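Local coordinates for protein vinylacetyl-CoA Delta-isomerase (Nitrosopumilus maritimus SCM1, PDB 6VJR) that binds FAD and a [4Fe-4S] cluster and probably acts as a 4-hydroxybutyryl-CoA dehydratase with vinylacetyl-CoA delta-isomerase activity, at residues A[43-48]-A[88-93]; A[157-162]-A[206-211]; A[395-400]-A[417-422]. All blocks are in the same frame, centred on the assembly; numbering follows the deposited sequence. Where two conformers were deposited one is given.

Contact 1 of 3, residues A[43-48]-A[88-93]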
loop_
_atom_site.group_PDB
_atom_site.type_symbol
_atom_site.label_atom_id
_atom_site.label_comp_id
_atom_site.label_asym_id
_atom_site.label_seq_id
_atom_site.Cartn_x
_atom_site.Cartn_y
_atom_site.Cartn_z
ATOM N N ALA A 43 -8.164 -15.702 33.381
ATOM C CA ALA A 43 -7.552 -16.636 34.322
ATOM C C ALA A 43 -6.096 -16.895 33.937
ATOM O O ALA A 43 -5.262 -17.142 34.777
ATOM C CB ALA A 43 -8.327 -17.921 34.364
ATOM N N GLU A 44 -5.802 -16.942 32.635
ATOM C CA GLU A 44 -4.443 -17.181 32.153
ATOM C C GLU A 44 -3.465 -16.070 32.567
ATOM O O GLU A 44 -2.264 -16.324 32.709
ATOM C CB GLU A 44 -4.422 -17.455 30.645
ATOM C CG GLU A 44 -3.022 -17.393 30.053
ATOM C CD GLU A 44 -2.001 -18.446 30.471
ATOM O OE1 GLU A 44 -2.324 -19.394 31.222
ATOM O OE2 GLU A 44 -0.812 -18.264 30.052
ATOM N N THR A 45 -3.954 -14.856 32.838
ATOM C CA THR A 45 -3.083 -13.796 33.320
ATOM C C THR A 45 -2.596 -14.109 34.739
ATOM O O THR A 45 -1.520 -13.664 35.099
ATOM C CB THR A 45 -3.767 -12.434 33.317
ATOM O OG1 THR A 45 -4.791 -12.242 34.289
ATOM C CG2 THR A 45 -4.306 -12.063 31.947
ATOM N N TYR A 46 -3.402 -14.818 35.527
ATOM C CA TYR A 46 -2.968 -15.266 36.839
ATOM C C TYR A 46 -2.032 -16.451 36.693
ATOM O O TYR A 46 -1.046 -16.522 37.403
ATOM C CB TYR A 46 -4.177 -15.582 37.721
ATOM C CG TYR A 46 -5.040 -14.414 38.183
ATOM C CD1 TYR A 46 -6.117 -13.932 37.458
ATOM C CD2 TYR A 46 -4.760 -13.797 39.385
ATOM C CE1 TYR A 46 -6.895 -12.880 37.929
ATOM C CE2 TYR A 46 -5.546 -12.789 39.893
ATOM C CZ TYR A 46 -6.617 -12.307 39.158
ATOM O OH TYR A 46 -7.365 -11.307 39.703
ATOM N N ASP A 47 -2.396 -17.417 35.855
ATOM C CA ASP A 47 -1.587 -18.622 35.693
ATOM C C ASP A 47 -0.186 -18.289 35.171
ATOM O O ASP A 47 0.797 -18.888 35.563
ATOM C CB ASP A 47 -2.353 -19.673 34.899
ATOM C CG ASP A 47 -3.582 -20.252 35.608
ATOM O OD1 ASP A 47 -3.609 -20.284 36.893
ATOM O OD2 ASP A 47 -4.494 -20.730 34.879
ATOM N N LEU A 48 -0.082 -17.358 34.223
ATOM C CA LEU A 48 1.223 -16.980 33.709
ATOM C C LEU A 48 2.118 -16.415 34.816
ATOM O O LEU A 48 3.302 -16.724 34.855
ATOM C CB LEU A 48 1.074 -16.013 32.545
ATOM C CG LEU A 48 2.389 -15.488 31.970
ATOM C CD1 LEU A 48 3.093 -16.689 31.364
ATOM C CD2 LEU A 48 2.227 -14.379 30.961
ATOM N N ARG A 88 2.782 -9.682 24.669
ATOM C CA ARG A 88 2.992 -10.521 23.486
ATOM C C ARG A 88 2.884 -12.000 23.888
ATOM O O ARG A 88 2.294 -12.834 23.205
ATOM C CB ARG A 88 4.311 -10.217 22.775
ATOM C CG ARG A 88 4.452 -11.015 21.485
ATOM C CD ARG A 88 5.663 -10.618 20.728
ATOM N NE ARG A 88 5.695 -11.318 19.434
ATOM C CZ ARG A 88 6.474 -10.973 18.443
ATOM N NH1 ARG A 88 7.349 -9.988 18.575
ATOM N NH2 ARG A 88 6.374 -11.567 17.293
ATOM N N LYS A 89 3.458 -12.343 25.047
ATOM C CA LYS A 89 3.357 -13.718 25.516
ATOM C C LYS A 89 1.901 -14.154 25.730
ATOM O O LYS A 89 1.523 -15.258 25.355
ATOM C CB LYS A 89 4.180 -13.886 26.802
ATOM C CG LYS A 89 4.125 -15.225 27.446
ATOM C CD LYS A 89 4.588 -16.313 26.540
ATOM C CE LYS A 89 5.984 -16.282 26.251
ATOM N NZ LYS A 89 6.389 -17.701 26.189
ATOM N N LEU A 90 1.080 -13.332 26.381
ATOM C CA LEU A 90 -0.329 -13.670 26.626
ATOM C C LEU A 90 -1.093 -13.753 25.304
ATOM O O LEU A 90 -1.951 -14.623 25.143
ATOM C CB LEU A 90 -0.929 -12.670 27.614
ATOM C CG LEU A 90 -0.461 -12.779 29.062
ATOM C CD1 LEU A 90 -0.844 -11.521 29.822
ATOM C CD2 LEU A 90 -1.098 -14.021 29.614
ATOM N N GLY A 91 -0.770 -12.867 24.360
ATOM C CA GLY A 91 -1.353 -12.978 23.032
ATOM C C GLY A 91 -1.061 -14.342 22.370
ATOM O O GLY A 91 -1.930 -14.975 21.749
ATOM N N GLN A 92 0.187 -14.782 22.451
ATOM C CA GLN A 92 0.575 -16.100 21.963
ATOM C C GLN A 92 -0.212 -17.220 22.651
ATOM O O GLN A 92 -0.550 -18.204 22.019
ATOM C CB GLN A 92 2.058 -16.344 22.159
ATOM C CG GLN A 92 2.966 -15.496 21.291
ATOM C CD GLN A 92 4.421 -15.871 21.428
ATOM O OE1 GLN A 92 4.818 -16.679 22.280
ATOM N NE2 GLN A 92 5.202 -15.337 20.520
ATOM N N ASN A 93 -0.388 -17.118 23.986
ATOM C CA ASN A 93 -0.983 -18.164 24.780
ATOM C C ASN A 93 -2.500 -18.259 24.655
ATOM O O ASN A 93 -3.035 -19.359 24.856
ATOM C CB ASN A 93 -0.641 -17.982 26.244
ATOM C CG ASN A 93 0.811 -18.191 26.570
ATOM O OD1 ASN A 93 1.605 -18.586 25.720
ATOM N ND2 ASN A 93 1.133 -18.005 27.845
#
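A helix pair beside the iron-sulfur site meets here, with Glu-44, Thr-45 and Leu-48 of helix 36-51 facing Lys-89, Leu-90 and Asn-93 of helix 77-94. The segment axes come within 10.8 Å and run at 120° to each other. Leu-90 reaches into the gap with both methyls. Its CD2 lies 3.6 Å from CD2 of Leu-48 and also touches the CG methylene of Glu-44. Its CD1 meets CG2 of Thr-45 at 4.1 Å, the two side chains crossing at about a right angle. At one flank, Asn-93 ND2 donates to Glu-44 OE2 at 3.0 Å. The donor approaches nearly in line with the C-O bond, but the hydrogen bond is bent, with an N-H...O angle of 144°, and OE2 is tilted from the amide plane. The bend at chi2 (66°) of Glu-44 turns its carboxylate toward this amide. OE2 is also in a salt bridge with Arg-51, which probably favours the charged form of the acid. Thr-45 OG1 bonds to Val-42 O and Arg-100. Gln-92 bonds to Tyr-466 of the second subunit. Leu-90 also packs on Phe-70 and Phe-98, and its side chain is about 7 Å from the cluster. Leu-48 and Lys-89 both touch the short helix 53-56.

Contact 2 of 3, residues A[157-162]-A[206-211]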
loop_
_atom_site.group_PDB
_atom_site.type_symbol
_atom_site.label_atom_id
_atom_site.label_comp_id
_atom_site.label_asym_id
_atom_site.label_seq_id
_atom_site.Cartn_x
_atom_site.Cartn_y
_atom_site.Cartn_z
ATOM N N GLY A 157 -19.793 18.438 22.301
ATOM C CA GLY A 157 -19.233 18.053 23.582
ATOM C C GLY A 157 -20.329 17.700 24.587
ATOM O O GLY A 157 -21.532 17.738 24.286
ATOM N N PRO A 158 -19.938 17.310 25.821
ATOM C CA PRO A 158 -20.910 16.867 26.810
ATOM C C PRO A 158 -22.019 17.858 27.111
ATOM O O PRO A 158 -23.189 17.484 27.141
ATOM C CB PRO A 158 -20.071 16.630 28.060
ATOM C CG PRO A 158 -18.725 16.252 27.460
ATOM C CD PRO A 158 -18.548 17.154 26.274
ATOM N N SER A 159 -21.654 19.115 27.367
ATOM C CA SER A 159 -22.655 20.087 27.758
ATOM C C SER A 159 -23.556 20.519 26.599
ATOM O O SER A 159 -24.536 21.230 26.855
ATOM C CB SER A 159 -22.033 21.286 28.414
ATOM O OG SER A 159 -21.223 22.005 27.497
ATOM N N GLU A 160 -23.244 20.094 25.362
ATOM C CA GLU A 160 -24.018 20.453 24.175
ATOM C C GLU A 160 -24.930 19.309 23.699
ATOM O O GLU A 160 -25.761 19.502 22.804
ATOM C CB GLU A 160 -23.119 20.847 23.001
ATOM C CG GLU A 160 -22.105 21.954 23.286
ATOM C CD GLU A 160 -20.955 22.122 22.285
ATOM O OE1 GLU A 160 -20.699 23.321 22.104
ATOM O OE2 GLU A 160 -20.292 21.199 21.724
ATOM N N GLN A 161 -24.823 18.108 24.291
ATOM C CA GLN A 161 -25.716 17.018 23.933
ATOM C C GLN A 161 -27.142 17.346 24.392
ATOM O O GLN A 161 -27.379 17.992 25.437
ATOM C CB GLN A 161 -25.275 15.702 24.576
ATOM C CG GLN A 161 -23.870 15.254 24.193
ATOM C CD GLN A 161 -23.760 14.874 22.735
ATOM O OE1 GLN A 161 -24.707 14.317 22.146
ATOM N NE2 GLN A 161 -22.586 15.125 22.182
ATOM N N ASP A 162 -28.102 16.850 23.618
ATOM C CA ASP A 162 -29.519 16.979 23.916
ATOM C C ASP A 162 -29.862 16.237 25.213
ATOM O O ASP A 162 -30.755 16.639 25.929
ATOM C CB ASP A 162 -30.310 16.386 22.760
ATOM C CG ASP A 162 -31.762 16.817 22.608
ATOM O OD1 ASP A 162 -31.997 18.036 22.553
ATOM O OD2 ASP A 162 -32.636 15.919 22.466
ATOM N N GLU A 206 -14.943 24.446 30.897
ATOM C CA GLU A 206 -15.573 24.835 32.151
ATOM C C GLU A 206 -17.072 24.494 32.168
ATOM O O GLU A 206 -17.603 24.125 33.211
ATOM C CB GLU A 206 -15.327 26.311 32.461
ATOM C CG GLU A 206 -15.874 26.712 33.825
ATOM C CD GLU A 206 -15.548 28.142 34.238
ATOM O OE1 GLU A 206 -15.941 28.541 35.361
ATOM O OE2 GLU A 206 -14.898 28.854 33.440
ATOM N N SER A 207 -17.743 24.595 31.008
ATOM C CA SER A 207 -19.152 24.242 30.912
ATOM C C SER A 207 -19.391 22.741 31.153
ATOM O O SER A 207 -20.539 22.324 31.367
ATOM C CB SER A 207 -19.725 24.685 29.570
ATOM O OG SER A 207 -19.257 23.879 28.495
ATOM N N ASP A 208 -18.317 21.929 31.098
ATOM C CA ASP A 208 -18.409 20.484 31.242
ATOM C C ASP A 208 -17.956 20.006 32.623
ATOM O O ASP A 208 -17.646 18.828 32.780
ATOM C CB ASP A 208 -17.584 19.798 30.160
ATOM C CG ASP A 208 -17.874 20.203 28.723
ATOM O OD1 ASP A 208 -19.052 20.137 28.369
ATOM O OD2 ASP A 208 -16.904 20.561 27.977
ATOM N N LYS A 209 -17.904 20.901 33.612
ATOM C CA LYS A 209 -17.398 20.596 34.950
ATOM C C LYS A 209 -18.074 19.361 35.557
ATOM O O LYS A 209 -17.420 18.560 36.208
ATOM C CB LYS A 209 -17.601 21.854 35.813
ATOM C CG LYS A 209 -16.961 21.809 37.142
ATOM C CD LYS A 209 -16.928 23.170 37.835
ATOM C CE LYS A 209 -18.178 23.426 38.650
ATOM N NZ LYS A 209 -18.259 24.740 39.303
ATOM N N ASP A 210 -19.395 19.204 35.372
ATOM C CA ASP A 210 -20.132 18.088 35.956
ATOM C C ASP A 210 -19.639 16.723 35.453
ATOM O O ASP A 210 -19.889 15.698 36.078
ATOM C CB ASP A 210 -21.621 18.231 35.718
ATOM C CG ASP A 210 -22.297 19.346 36.489
ATOM O OD1 ASP A 210 -21.610 19.994 37.321
ATOM O OD2 ASP A 210 -23.499 19.569 36.232
ATOM N N TRP A 211 -18.979 16.705 34.291
ATOM C CA TRP A 211 -18.484 15.496 33.667
ATOM C C TRP A 211 -17.030 15.213 34.048
ATOM O O TRP A 211 -16.492 14.194 33.646
ATOM C CB TRP A 211 -18.653 15.597 32.140
ATOM C CG TRP A 211 -20.081 15.568 31.672
ATOM C CD1 TRP A 211 -20.758 14.473 31.254
ATOM C CD2 TRP A 211 -21.010 16.680 31.552
ATOM N NE1 TRP A 211 -22.035 14.801 30.889
ATOM C CE2 TRP A 211 -22.220 16.141 31.036
ATOM C CE3 TRP A 211 -20.945 18.053 31.807
ATOM C CZ2 TRP A 211 -23.336 16.923 30.774
ATOM C CZ3 TRP A 211 -22.046 18.835 31.526
ATOM C CH2 TRP A 211 -23.227 18.274 31.036
#
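Asp-208 holds CG beside its backbone N (chi1 -54°), and Ser-159 tucks OG between its backbone N and carbonyl carbon (chi1 66°); together these bring the aspartate OD1 up to the serine. Ser-159 N donates to Asp-208 OD1 at 3.0 Å, nearly along the C-O bond of the acceptor. Ser-159 OG also lies 3.0 Å from this OD1. The same hydroxyl is 2.9 Å from Ser-207 OG, but Ser-207 has a second conformer, so this pair holds for one copy and is doubtful. Asp-208 OD2 bonds to Thr-205 OG1, which helps to hold the carboxylate in place.

The contact joins two loops of the N-terminal part of the chain. One follows strand 143-146, and the other links the antiparallel neighbours 195-198 and 213-218 in the four-stranded sheet. Both segments contain short 3-10 turns. Gly-157 N bonds to Glu-160 OE2 at 2.9 Å, a local bond within its loop.

Pro-158 supplies the apolar half. Its CB sits over the indole face of Trp-211 as a CH-pi contact. It is 3.6 Å from the centroid of the five-membered ring and only 9° off the ring normal. The six-membered ring reaches under Ser-159, whose CA is 3.8 Å from Trp-211 CH2. Trp-211 NE1 bonds to Pro-164 O, which helps to fix the rotation of the indole. Pro-158 also packs on Phe-167, and its side chain is about 8 Å from that of Lys-151, an FAD-binding residue.

Contact 3 of 3, residues A[395-400]-A[417-422]. With SO4 (sulfate ion), chain H.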
loop_
_atom_site.group_PDB
_atom_site.type_symbol
_atom_site.label_atom_id
_atom_site.label_comp_id
_atom_site.label_asym_id
_atom_site.label_seq_id
_atom_site.Cartn_x
_atom_site.Cartn_y
_atom_site.Cartn_z
ATOM N N LYS A 395 -21.163 -30.827 13.247
ATOM C CA LYS A 395 -22.298 -31.754 13.288
ATOM C C LYS A 395 -22.373 -32.608 12.021
ATOM O O LYS A 395 -22.693 -33.795 12.102
ATOM C CB LYS A 395 -23.598 -30.987 13.506
ATOM C CG LYS A 395 -23.737 -30.478 14.927
ATOM C CD LYS A 395 -25.038 -29.732 15.157
ATOM C CE LYS A 395 -25.385 -29.562 16.600
ATOM N NZ LYS A 395 -24.379 -28.776 17.291
ATOM N N ASP A 396 -22.046 -32.018 10.855
ATOM C CA ASP A 396 -21.929 -32.800 9.631
ATOM C C ASP A 396 -20.723 -33.736 9.656
ATOM O O ASP A 396 -20.833 -34.881 9.239
ATOM C CB ASP A 396 -22.031 -31.853 8.445
ATOM C CG ASP A 396 -23.381 -31.155 8.415
ATOM O OD1 ASP A 396 -24.393 -31.874 8.294
ATOM O OD2 ASP A 396 -23.421 -29.926 8.575
ATOM N N PHE A 397 -19.570 -33.267 10.133
ATOM C CA PHE A 397 -18.379 -34.105 10.246
ATOM C C PHE A 397 -18.605 -35.347 11.131
ATOM O O PHE A 397 -18.006 -36.399 10.900
ATOM C CB PHE A 397 -17.244 -33.244 10.815
ATOM C CG PHE A 397 -15.916 -33.960 10.841
ATOM C CD1 PHE A 397 -15.339 -34.359 9.654
ATOM C CD2 PHE A 397 -15.248 -34.206 12.030
ATOM C CE1 PHE A 397 -14.117 -35.020 9.661
ATOM C CE2 PHE A 397 -14.046 -34.915 12.027
ATOM C CZ PHE A 397 -13.471 -35.281 10.850
ATOM N N ARG A 398 -19.466 -35.226 12.147
ATOM C CA ARG A 398 -19.716 -36.296 13.113
ATOM C C ARG A 398 -20.905 -37.162 12.686
ATOM O O ARG A 398 -21.185 -38.193 13.309
ATOM C CB ARG A 398 -19.990 -35.746 14.512
ATOM C CG ARG A 398 -18.885 -34.903 15.079
ATOM C CD ARG A 398 -17.608 -35.585 15.272
ATOM N NE ARG A 398 -16.784 -34.649 16.057
ATOM C CZ ARG A 398 -15.479 -34.812 16.205
ATOM N NH1 ARG A 398 -14.773 -33.938 16.906
ATOM N NH2 ARG A 398 -14.900 -35.874 15.667
ATOM N N HIS A 399 -21.564 -36.775 11.576
ATOM C CA HIS A 399 -22.781 -37.442 11.137
ATOM C C HIS A 399 -22.439 -38.803 10.513
ATOM O O HIS A 399 -21.465 -38.920 9.800
ATOM C CB HIS A 399 -23.497 -36.549 10.121
ATOM C CG HIS A 399 -24.852 -37.036 9.749
ATOM N ND1 HIS A 399 -25.050 -37.989 8.776
ATOM C CD2 HIS A 399 -26.065 -36.725 10.227
ATOM C CE1 HIS A 399 -26.351 -38.254 8.706
ATOM N NE2 HIS A 399 -26.990 -37.485 9.564
ATOM N N PRO A 400 -23.238 -39.869 10.696
ATOM C CA PRO A 400 -22.879 -41.173 10.122
ATOM C C PRO A 400 -22.795 -41.251 8.593
ATOM O O PRO A 400 -22.062 -42.083 8.081
ATOM C CB PRO A 400 -23.925 -42.138 10.696
ATOM C CG PRO A 400 -24.416 -41.440 11.969
ATOM C CD PRO A 400 -24.349 -39.952 11.675
ATOM N N ASP A 417 -4.530 -35.752 9.313
ATOM C CA ASP A 417 -5.844 -36.011 9.862
ATOM C C ASP A 417 -6.814 -34.906 9.449
ATOM O O ASP A 417 -6.561 -33.730 9.719
ATOM C CB ASP A 417 -5.640 -36.042 11.359
ATOM C CG ASP A 417 -6.793 -36.481 12.236
ATOM O OD1 ASP A 417 -7.963 -36.331 11.779
ATOM O OD2 ASP A 417 -6.481 -36.961 13.377
ATOM N N VAL A 418 -7.917 -35.289 8.800
ATOM C CA VAL A 418 -8.872 -34.310 8.301
ATOM C C VAL A 418 -9.412 -33.447 9.440
ATOM O O VAL A 418 -9.587 -32.248 9.269
ATOM C CB VAL A 418 -9.990 -34.963 7.463
ATOM C CG1 VAL A 418 -11.144 -34.015 7.174
ATOM C CG2 VAL A 418 -9.413 -35.500 6.168
ATOM N N GLU A 419 -9.605 -34.027 10.637
ATOM C CA GLU A 419 -10.086 -33.230 11.736
ATOM C C GLU A 419 -9.100 -32.087 12.056
ATOM O O GLU A 419 -9.495 -30.982 12.417
ATOM C CB GLU A 419 -10.290 -34.094 12.970
ATOM C CG GLU A 419 -10.924 -33.298 14.096
ATOM C CD GLU A 419 -11.315 -34.084 15.330
ATOM O OE1 GLU A 419 -11.619 -35.290 15.211
ATOM O OE2 GLU A 419 -11.261 -33.485 16.440
ATOM N N ASN A 420 -7.792 -32.365 11.964
ATOM C CA ASN A 420 -6.814 -31.316 12.218
ATOM C C ASN A 420 -6.871 -30.212 11.156
ATOM O O ASN A 420 -6.745 -29.019 11.484
ATOM C CB ASN A 420 -5.397 -31.860 12.331
ATOM C CG ASN A 420 -5.187 -32.732 13.544
ATOM O OD1 ASN A 420 -5.898 -32.629 14.548
ATOM N ND2 ASN A 420 -4.135 -33.520 13.496
ATOM N N ARG A 421 -7.071 -30.586 9.868
ATOM C CA ARG A 421 -7.218 -29.589 8.827
ATOM C C ARG A 421 -8.453 -28.723 9.065
ATOM O O ARG A 421 -8.388 -27.508 8.932
ATOM C CB ARG A 421 -7.199 -30.296 7.491
ATOM C CG ARG A 421 -7.198 -29.388 6.280
ATOM C CD ARG A 421 -6.842 -30.160 5.010
ATOM N NE ARG A 421 -6.839 -29.289 3.829
ATOM C CZ ARG A 421 -7.784 -29.180 2.889
ATOM N NH1 ARG A 421 -8.842 -29.974 2.918
ATOM N NH2 ARG A 421 -7.685 -28.206 1.990
ATOM N N MET A 422 -9.561 -29.345 9.442
ATOM C CA MET A 422 -10.754 -28.603 9.820
ATOM C C MET A 422 -10.489 -27.648 10.982
ATOM O O MET A 422 -10.915 -26.493 10.950
ATOM C CB MET A 422 -11.934 -29.518 10.139
ATOM C CG MET A 422 -12.337 -30.330 8.963
ATOM S SD MET A 422 -13.746 -31.426 9.218
ATOM C CE MET A 422 -14.712 -30.320 10.253
HETATM S S SO4 H . -27.041 -26.010 15.562
HETATM O O1 SO4 H . -26.015 -25.437 14.737
HETATM O O2 SO4 H . -27.901 -24.956 16.044
HETATM O O3 SO4 H . -26.427 -26.675 16.683
HETATM O O4 SO4 H . -27.815 -26.967 14.800
#
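Glu-419 OE2 is salt-bridged to Arg-423 NH2 on its own helix and has Arg-398 NH1 3.6 Å away across the contact. Arg-398 NH2 makes a weak, long bond to Glu-419 OE1 at 3.4 Å, as part of a salt bridge. This OE1 lies at the guanidinium edge, near its plane, but the two flat groups are almost perpendicular (86°). Arg-398 NH1 pairs with Glu-394. The charges therefore form a small network.

Beneath the guanidinium, Phe-397 carries the apolar part. CG lies opposite the backbone N (chi1 -174°), which sends the ring across to helix 418-432. There Met-422 SD sits over one face, 3.7 Å from the ring centroid and 25° off the normal. This is a Met-aromatic contact. The sulfur is displaced toward the rim and is nearest to Phe-397 CD1. Glu-419 CB is 4.0 Å from Phe-397 CE2 and Val-418 CG1 4.0 Å from Phe-397 CE1, both oblique to the ring. Lys-407 adds a cation-pi contact to the ring.

Asp-417 is the N-cap of helix 418-432: its OD1 accepts from Glu-419 N at 3.1 Å. Lys-395 NZ has a weak bond to a sulfate ion, probably from the crystallisation liquor. Asp-396 bonds to Phe-22 and Gly-23 of the third subunit, and Asn-420 to Asn-479 of the second. Ile-243 of a loop touches Arg-398 and Glu-419.

The contact joins the end of the short helix 394-397 to the start of helix 418-432, with helix 402-409 between them in sequence.

How the contacts relate
Contact 1 is the buried one; contacts 2 and 3 are partly buried and lie farther from the centre of the chain. Contacts 1 and 2 lie in the N-terminal half of the chain but fall on opposite sides of its centre. Contact 3 lies in the C-terminal half. No two contacts share a helix or strand, and none touch; their centres are 30 to 57 Å apart. Leucine methyls dominate contact 1, near the cluster. Loop contact 2 combines serine and aspartate groups with a proline-tryptophan CH-pi contact. Helix-end contact 3 sets an outer charge network over a Met-aromatic pair. Contacts 1 and 3 both reach the second subunit.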